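Local coordinates for protein 2-methyl-3-hydroxypyridine-5-carboxylic acid oxygenase (Mesorhizobium loti, PDB 3ALJ) that catalyses, with FAD as cofactor, the oxygen-dependent hydroxylation and ring opening of 2-methyl-3-hydroxypyridine-5-carboxylic acid, a step in vitamin B6 breakdown, at residues Y54-G59 / E364-D369; P80-W85 / E94-L99. All blocks are in the same frame, centred on the assembly; numbering follows the deposited sequence.

Contact 1. Residues Y54-G59 / E364-D369. With FAD (flavin-adenine dinucleotide), chain B; BME (beta-mercaptoethanol), chain D.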
loop_
_atom_site.group_PDB
_atom_site.type_symbol
_atom_site.label_atom_id
_atom_site.label_comp_id
_atom_site.label_asym_id
_atom_site.label_seq_id
_atom_site.Cartn_x
_atom_site.Cartn_y
_atom_site.Cartn_z
ATOM N N TYR A 54 -6.293 -1.574 2.488
ATOM C CA TYR A 54 -6.473 -3.022 2.762
ATOM C C TYR A 54 -5.152 -3.747 2.950
ATOM O O TYR A 54 -4.206 -3.533 2.128
ATOM C CB TYR A 54 -7.171 -3.710 1.580
ATOM C CG TYR A 54 -8.641 -3.405 1.409
ATOM C CD1 TYR A 54 -9.171 -2.105 1.332
ATOM C CD2 TYR A 54 -9.526 -4.461 1.266
ATOM C CE1 TYR A 54 -10.508 -1.881 1.192
ATOM C CE2 TYR A 54 -10.895 -4.276 1.034
ATOM C CZ TYR A 54 -11.392 -2.966 1.033
ATOM O OH TYR A 54 -12.723 -2.732 0.866
ATOM N N LEU A 55 -5.023 -4.635 3.929
ATOM C CA LEU A 55 -3.926 -5.582 4.019
ATOM C C LEU A 55 -4.505 -6.964 3.991
ATOM O O LEU A 55 -5.681 -7.147 4.304
ATOM C CB LEU A 55 -3.074 -5.413 5.308
ATOM C CG LEU A 55 -2.315 -4.025 5.411
ATOM C CD1 LEU A 55 -1.477 -4.149 6.664
ATOM C CD2 LEU A 55 -1.434 -3.829 4.137
ATOM N N TRP A 56 -3.675 -7.913 3.613
ATOM C CA TRP A 56 -4.071 -9.328 3.565
ATOM C C TRP A 56 -3.106 -10.118 4.406
ATOM O O TRP A 56 -2.136 -9.598 4.958
ATOM C CB TRP A 56 -4.048 -9.844 2.143
ATOM C CG TRP A 56 -4.856 -8.977 1.166
ATOM C CD1 TRP A 56 -4.484 -7.738 0.672
ATOM C CD2 TRP A 56 -6.148 -9.246 0.603
ATOM N NE1 TRP A 56 -5.475 -7.208 -0.154
ATOM C CE2 TRP A 56 -6.510 -8.131 -0.208
ATOM C CE3 TRP A 56 -7.009 -10.363 0.673
ATOM C CZ2 TRP A 56 -7.707 -8.098 -0.935
ATOM C CZ3 TRP A 56 -8.204 -10.320 -0.026
ATOM C CH2 TRP A 56 -8.554 -9.246 -0.838
ATOM N N HIS A 57 -3.308 -11.434 4.485
ATOM C CA HIS A 57 -2.455 -12.298 5.195
ATOM C C HIS A 57 -0.968 -12.034 5.012
ATOM O O HIS A 57 -0.253 -12.008 6.003
ATOM C CB HIS A 57 -2.783 -13.767 4.674
ATOM C CG HIS A 57 -1.745 -14.818 4.968
ATOM N ND1 HIS A 57 -0.869 -15.228 3.981
ATOM C CD2 HIS A 57 -1.420 -15.497 6.093
ATOM C CE1 HIS A 57 -0.054 -16.159 4.493
ATOM N NE2 HIS A 57 -0.362 -16.344 5.782
ATOM N N ASN A 58 -0.519 -11.841 3.771
ATOM C CA ASN A 58 0.932 -11.612 3.598
ATOM C C ASN A 58 1.436 -10.332 4.376
ATOM O O ASN A 58 2.454 -10.405 5.063
ATOM C CB ASN A 58 1.263 -11.473 2.093
ATOM C CG ASN A 58 0.561 -10.278 1.378
ATOM O OD1 ASN A 58 -0.629 -9.966 1.631
ATOM N ND2 ASN A 58 1.285 -9.682 0.418
ATOM N N GLY A 59 0.662 -9.239 4.282
ATOM C CA GLY A 59 1.024 -7.994 5.025
ATOM C C GLY A 59 0.873 -8.189 6.483
ATOM O O GLY A 59 1.667 -7.637 7.267
ATOM N N GLU A 364 -2.666 -15.136 -5.025
ATOM C CA GLU A 364 -1.368 -15.685 -4.754
ATOM C C GLU A 364 -0.484 -14.814 -3.905
ATOM O O GLU A 364 0.080 -15.335 -2.884
ATOM C CB GLU A 364 -0.693 -15.909 -6.114
ATOM C CG GLU A 364 0.810 -16.280 -5.957
ATOM C CD GLU A 364 1.443 -16.489 -7.339
ATOM O OE1 GLU A 364 1.000 -17.441 -7.986
ATOM O OE2 GLU A 364 2.220 -15.621 -7.804
ATOM N N ALA A 365 -0.398 -13.503 -4.166
ATOM C CA ALA A 365 0.432 -12.654 -3.369
ATOM C C ALA A 365 -0.079 -12.663 -1.893
ATOM O O ALA A 365 0.688 -12.735 -0.884
ATOM C CB ALA A 365 0.466 -11.177 -3.894
ATOM N N ALA A 366 -1.420 -12.619 -1.746
ATOM C CA ALA A 366 -1.978 -12.565 -0.325
ATOM C C ALA A 366 -1.709 -13.885 0.403
ATOM O O ALA A 366 -1.539 -13.851 1.607
ATOM C CB ALA A 366 -3.468 -12.325 -0.419
ATOM N N ARG A 367 -1.677 -15.008 -0.342
ATOM C CA ARG A 367 -1.429 -16.308 0.272
ATOM C C ARG A 367 -0.043 -16.500 0.749
ATOM O O ARG A 367 0.228 -17.392 1.602
ATOM C CB ARG A 367 -1.799 -17.426 -0.719
ATOM C CG ARG A 367 -3.336 -17.523 -0.900
ATOM C CD ARG A 367 -3.692 -18.585 -1.935
ATOM N NE ARG A 367 -3.276 -19.832 -1.344
ATOM C CZ ARG A 367 -2.357 -20.621 -1.848
ATOM N NH1 ARG A 367 -1.807 -20.395 -3.068
ATOM N NH2 ARG A 367 -2.005 -21.638 -1.083
ATOM N N TYR A 368 0.958 -15.738 0.197
ATOM C CA TYR A 368 2.329 -15.927 0.572
ATOM C C TYR A 368 2.550 -15.561 2.023
ATOM O O TYR A 368 2.139 -14.476 2.512
ATOM C CB TYR A 368 3.229 -15.039 -0.353
ATOM C CG TYR A 368 4.697 -15.216 -0.025
ATOM C CD1 TYR A 368 5.304 -16.508 -0.183
ATOM C CD2 TYR A 368 5.436 -14.176 0.545
ATOM C CE1 TYR A 368 6.643 -16.678 0.157
ATOM C CE2 TYR A 368 6.779 -14.342 0.821
ATOM C CZ TYR A 368 7.368 -15.637 0.689
ATOM O OH TYR A 368 8.704 -15.832 1.014
ATOM N N ASP A 369 3.217 -16.462 2.803
ATOM C CA ASP A 369 3.636 -16.133 4.166
ATOM C C ASP A 369 5.137 -15.824 4.159
ATOM O O ASP A 369 5.956 -16.731 4.030
ATOM C CB ASP A 369 3.426 -17.364 5.059
ATOM C CG ASP A 369 4.028 -17.126 6.381
ATOM O OD1 ASP A 369 4.255 -15.988 6.802
ATOM O OD2 ASP A 369 4.244 -18.093 7.114
HETATM P PA FAD B . 5.268 5.671 -0.038
HETATM O O1A FAD B . 4.124 5.177 0.791
HETATM O O2A FAD B . 5.023 6.548 -1.124
HETATM O O5B FAD B . 6.281 6.343 0.984
HETATM C C5B FAD B . 7.518 6.975 0.515
HETATM C C4B FAD B . 7.847 7.907 1.663
HETATM O O4B FAD B . 9.134 8.463 1.221
HETATM C C3B FAD B . 6.951 9.080 1.814
HETATM O O3B FAD B . 6.635 9.319 3.201
HETATM C C2B FAD B . 7.740 10.245 1.113
HETATM O O2B FAD B . 7.446 11.542 1.661
HETATM C C1B FAD B . 9.163 9.933 1.441
HETATM N N9A FAD B . 10.102 10.343 0.448
HETATM C C8A FAD B . 9.939 10.498 -0.911
HETATM N N7A FAD B . 11.094 10.825 -1.510
HETATM C C5A FAD B . 12.040 10.894 -0.498
HETATM C C6A FAD B . 13.417 11.096 -0.514
HETATM N N6A FAD B . 14.072 11.371 -1.692
HETATM N N1A FAD B . 14.041 11.054 0.665
HETATM C C2A FAD B . 13.408 10.834 1.823
HETATM N N3A FAD B . 12.068 10.588 1.909
HETATM C C4A FAD B . 11.418 10.597 0.713
HETATM N N1 FAD B . -1.662 -0.980 -1.228
HETATM C C2 FAD B . -2.139 -1.926 -0.441
HETATM O O2 FAD B . -1.427 -2.800 0.080
HETATM N N3 FAD B . -3.507 -1.983 -0.174
HETATM C C4 FAD B . -4.393 -1.034 -0.688
HETATM O O4 FAD B . -5.615 -1.042 -0.284
HETATM C C4X FAD B . -3.863 -0.068 -1.525
HETATM N N5 FAD B . -4.745 0.863 -2.174
HETATM C C5X FAD B . -4.215 1.780 -3.063
HETATM C C6 FAD B . -5.057 2.635 -3.795
HETATM C C7 FAD B . -4.531 3.590 -4.628
HETATM C C7M FAD B . -5.494 4.530 -5.408
HETATM C C8 FAD B . -3.168 3.680 -4.817
HETATM C C8M FAD B . -2.538 4.716 -5.776
HETATM C C9 FAD B . -2.315 2.830 -4.099
HETATM C C9A FAD B . -2.838 1.832 -3.240
HETATM N N10 FAD B . -1.973 0.902 -2.512
HETATM C C10 FAD B . -2.505 -0.045 -1.720
HETATM C "C1'" FAD B . -0.453 0.969 -2.751
HETATM C "C2'" FAD B . 0.198 1.716 -1.595
HETATM O "O2'" FAD B . -0.400 3.024 -1.479
HETATM C "C3'" FAD B . 1.686 1.952 -1.918
HETATM O "O3'" FAD B . 2.156 0.774 -2.675
HETATM C "C4'" FAD B . 2.558 2.045 -0.735
HETATM O "O4'" FAD B . 2.140 3.227 0.004
HETATM C "C5'" FAD B . 3.989 2.257 -1.109
HETATM O "O5'" FAD B . 4.760 2.367 0.083
HETATM P P FAD B . 6.232 2.921 -0.068
HETATM O O1P FAD B . 6.757 2.986 1.303
HETATM O O2P FAD B . 7.009 2.186 -1.116
HETATM O O3P FAD B . 6.045 4.408 -0.676
HETATM C C1 BME D . 3.660 -11.144 -1.959
HETATM C C2 BME D . 3.285 -9.625 -2.113
HETATM O O1 BME D . 3.233 -11.567 -0.656
HETATM S S2 BME D . 4.124 -9.107 -3.708
#

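Contact 2. Residues P80-W85 / E94-L99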
loop_
_atom_site.group_PDB
_atom_site.type_symbol
_atom_site.label_atom_id
_atom_site.label_comp_id
_atom_site.label_asym_id
_atom_site.label_seq_id
_atom_site.Cartn_x
_atom_site.Cartn_y
_atom_site.Cartn_z
ATOM N N PRO A 80 -17.324 -9.066 7.386
ATOM C CA PRO A 80 -17.794 -10.478 7.264
ATOM C C PRO A 80 -17.690 -11.004 5.890
ATOM O O PRO A 80 -17.615 -12.211 5.743
ATOM C CB PRO A 80 -19.283 -10.406 7.562
ATOM C CG PRO A 80 -19.460 -9.106 8.296
ATOM C CD PRO A 80 -18.312 -8.103 7.888
ATOM N N THR A 81 -17.756 -10.191 4.836
ATOM C CA THR A 81 -17.625 -10.625 3.490
ATOM C C THR A 81 -17.123 -9.460 2.612
ATOM O O THR A 81 -17.296 -8.283 2.982
ATOM C CB THR A 81 -18.967 -11.161 2.899
ATOM O OG1 THR A 81 -18.630 -11.847 1.649
ATOM C CG2 THR A 81 -20.013 -10.199 2.752
ATOM N N TYR A 82 -16.464 -9.855 1.509
ATOM C CA TYR A 82 -16.131 -8.884 0.426
ATOM C C TYR A 82 -17.192 -9.093 -0.656
ATOM O O TYR A 82 -17.239 -10.085 -1.354
ATOM C CB TYR A 82 -14.729 -9.212 -0.051
ATOM C CG TYR A 82 -14.139 -8.211 -0.974
ATOM C CD1 TYR A 82 -14.814 -7.824 -2.182
ATOM C CD2 TYR A 82 -12.891 -7.622 -0.681
ATOM C CE1 TYR A 82 -14.180 -6.873 -3.049
ATOM C CE2 TYR A 82 -12.277 -6.722 -1.556
ATOM C CZ TYR A 82 -12.929 -6.362 -2.689
ATOM O OH TYR A 82 -12.325 -5.504 -3.630
ATOM N N GLU A 83 -18.104 -8.066 -0.692
ATOM C CA GLU A 83 -19.281 -8.121 -1.583
ATOM C C GLU A 83 -19.033 -7.220 -2.842
ATOM O O GLU A 83 -18.401 -6.185 -2.707
ATOM C CB GLU A 83 -20.513 -7.723 -0.809
ATOM C CG GLU A 83 -21.783 -7.770 -1.646
ATOM C CD GLU A 83 -23.051 -7.532 -0.811
ATOM O OE1 GLU A 83 -22.961 -7.007 0.311
ATOM O OE2 GLU A 83 -24.135 -7.745 -1.391
ATOM N N THR A 84 -19.524 -7.637 -3.987
ATOM C CA THR A 84 -19.507 -6.823 -5.192
ATOM C C THR A 84 -20.894 -6.577 -5.668
ATOM O O THR A 84 -21.722 -7.571 -5.740
ATOM C CB THR A 84 -18.695 -7.572 -6.251
ATOM O OG1 THR A 84 -17.377 -7.760 -5.740
ATOM C CG2 THR A 84 -18.497 -6.725 -7.540
ATOM N N TRP A 85 -21.197 -5.319 -6.010
ATOM C CA TRP A 85 -22.470 -4.995 -6.740
ATOM C C TRP A 85 -22.174 -4.537 -8.151
ATOM O O TRP A 85 -21.190 -3.830 -8.383
ATOM C CB TRP A 85 -23.234 -3.876 -6.033
ATOM C CG TRP A 85 -23.764 -4.218 -4.659
ATOM C CD1 TRP A 85 -23.671 -5.376 -3.972
ATOM C CD2 TRP A 85 -24.476 -3.234 -3.817
ATOM N NE1 TRP A 85 -24.309 -5.213 -2.739
ATOM C CE2 TRP A 85 -24.820 -3.930 -2.612
ATOM C CE3 TRP A 85 -24.839 -1.867 -3.989
ATOM C CZ2 TRP A 85 -25.494 -3.297 -1.549
ATOM C CZ3 TRP A 85 -25.554 -1.229 -2.908
ATOM C CH2 TRP A 85 -25.805 -1.938 -1.725
ATOM N N GLU A 94 -17.532 -12.849 -1.213
ATOM C CA GLU A 94 -16.310 -13.721 -1.181
ATOM C C GLU A 94 -15.668 -13.591 0.181
ATOM O O GLU A 94 -15.529 -12.488 0.763
ATOM C CB GLU A 94 -15.291 -13.203 -2.263
ATOM C CG GLU A 94 -15.806 -13.420 -3.670
ATOM C CD GLU A 94 -14.934 -12.707 -4.698
ATOM O OE1 GLU A 94 -15.187 -11.548 -5.007
ATOM O OE2 GLU A 94 -14.023 -13.368 -5.224
ATOM N N THR A 95 -15.200 -14.737 0.720
ATOM C CA THR A 95 -14.512 -14.759 2.035
ATOM C C THR A 95 -13.195 -15.508 1.942
ATOM O O THR A 95 -12.518 -15.657 2.973
ATOM C CB THR A 95 -15.401 -15.322 3.157
ATOM O OG1 THR A 95 -15.712 -16.663 2.818
ATOM C CG2 THR A 95 -16.630 -14.476 3.381
ATOM N N PHE A 96 -12.784 -16.031 0.784
ATOM C CA PHE A 96 -11.382 -16.491 0.583
ATOM C C PHE A 96 -10.957 -17.660 1.429
ATOM O O PHE A 96 -9.812 -17.778 1.801
ATOM C CB PHE A 96 -10.386 -15.297 0.859
ATOM C CG PHE A 96 -10.930 -13.895 0.422
ATOM C CD1 PHE A 96 -11.301 -13.696 -0.906
ATOM C CD2 PHE A 96 -11.004 -12.839 1.297
ATOM C CE1 PHE A 96 -11.773 -12.454 -1.344
ATOM C CE2 PHE A 96 -11.446 -11.574 0.879
ATOM C CZ PHE A 96 -11.817 -11.398 -0.433
ATOM N N ASN A 97 -11.936 -18.491 1.777
ATOM C CA ASN A 97 -11.664 -19.695 2.591
ATOM C C ASN A 97 -10.800 -19.371 3.805
ATOM O O ASN A 97 -9.831 -20.053 4.123
ATOM C CB ASN A 97 -11.092 -20.815 1.787
ATOM C CG ASN A 97 -11.251 -22.189 2.606
ATOM O OD1 ASN A 97 -12.213 -22.378 3.466
ATOM N ND2 ASN A 97 -10.279 -23.090 2.406
ATOM N N GLY A 98 -11.185 -18.284 4.463
ATOM C CA GLY A 98 -10.536 -17.966 5.723
ATOM C C GLY A 98 -9.228 -17.149 5.634
ATOM O O GLY A 98 -8.680 -16.828 6.701
ATOM N N LEU A 99 -8.723 -16.876 4.435
ATOM C CA LEU A 99 -7.491 -16.100 4.328
ATOM C C LEU A 99 -7.664 -14.773 5.104
ATOM O O LEU A 99 -8.608 -14.024 4.823
ATOM C CB LEU A 99 -7.323 -15.755 2.866
ATOM C CG LEU A 99 -6.168 -14.878 2.467
ATOM C CD1 LEU A 99 -4.908 -15.570 2.494
ATOM C CD2 LEU A 99 -6.482 -14.345 0.996
HETATM O O HOH W 1 -17.205 -10.085 -4.102
#

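Contact 1. Residues Y54-G59 / E364-D369
His57 and Asn58, in the first turn of a helix, both reach for one carbonyl, Ala366 O, near the end of the short helix 364-367. The imidazole bond is the stronger: His57 ND1 donates to Ala366 O over 2.8 Å at an N-H...O angle of 152°. Donor and acceptor are well matched, because the oxygen lies in the ring plane and ND1 lies in the carbonyl plane. With CG anti to the backbone nitrogen (chi1 163°), the ring swings alongside the end of the other helix, where His57 CE1 comes within 3.7 Å of Asp369 CB. The Asp369 carboxylate itself pairs with Arg61, and Trp377 meets the imidazole edge to face. The second bond to Ala366 O, from Asn58 N at 3.1 Å, is weak.

Ala366 also contributes its methyl, whose CB rests 3.6 Å from Trp56 CB. Asn58 CB rests against two more carbonyl oxygens, 3.3 Å from Ala365 O and 3.2 Å from Tyr368 O. Beyond it, a beta-mercaptoethanol, probably from the crystallisation liquor, bridges the segments: its O1 accepts from Asn58 ND2 and donates to Ala365 O at 2.8 Å. Gln299 is a second partner of that amide.

Trp56 is the N-cap of the helix that begins at His57, and Tyr368 is the first residue after helix 364-367 to leave helical angles, so the start of one helix meets the end of the other. Just upstream, Tyr54 N donates to FAD O4 and FAD N3 donates to Tyr54 O, a two-point backbone pairing with the pyrimidine end of the isoalloxazine in the FAD site.

Contact 2. Residues P80-W85 / E94-L99
Phe96 offers one ring face to Glu94 O, which sits 4.0 Å above the plane and toward the rim, while Tyr82 CD2 lies at its edge, in the ring plane. The closest apolar touch is Phe96 CZ to Tyr82 CB, 3.7 Å, with the two side chains running obliquely past each other. CG of Tyr82 lies anti to its backbone nitrogen (chi1 -170°), leaving CB against Phe96 CZ while the end of the side chain leads away from 94-99. Phe358 meets both rings edge to face, and Trp101 adds another such contact to Phe96.

Beside the aromatics, Tyr82 and Glu94 form an antiparallel hydrogen-bonded pair. Tyr82 N donates to Glu94 O over 2.9 Å, and Glu94 N returns a bond of 2.8 Å to Tyr82 O. Their side chains leave the same face of the sheet, but the Glu94 carboxylate turns to its own partners: OE2 accepts from Phe358 N, and OE1 shares a water with Thr84 OG1 and Tyr82 O. That water lies 2.7 Å from Glu94 OE1, tying the buried acid to the neighbouring strand.

Past Glu94 the pairing stops. Phe96 takes left-handed backbone angles, and the chain turns away toward strand 101-105. These residues close the open end of a beta-hairpin, strands 82-86 and 89-94, with 89-94 outermost in the seven-stranded mixed sheet, probably the substrate-domain sheet of p-hydroxybenzoate hydroxylase-type flavin hydroxylases.

Overall arrangement
Contact 2 is nested along the chain inside the much longer loop closed by contact 1, and the two touch, their centres about 14 Å apart. Contact 1 lies deeper, with none of its touching residues exposed, and brings the far C-terminal region back to the flavin-binding strand. Contact 2 is local, nine residues apart, and mostly buried but with an exposed margin at Pro80 and Thr95. Contact 1 rests on one carbonyl of helix 364-367 that takes a side-chain and a weaker backbone donor from another helix's start; paired strand backbones, a water and aromatic rings characterise contact 2. Between them runs a seam of carbon-to-carbon contacts: Trp56 on Phe96, Tyr54 on Tyr82, and Leu99 on His57.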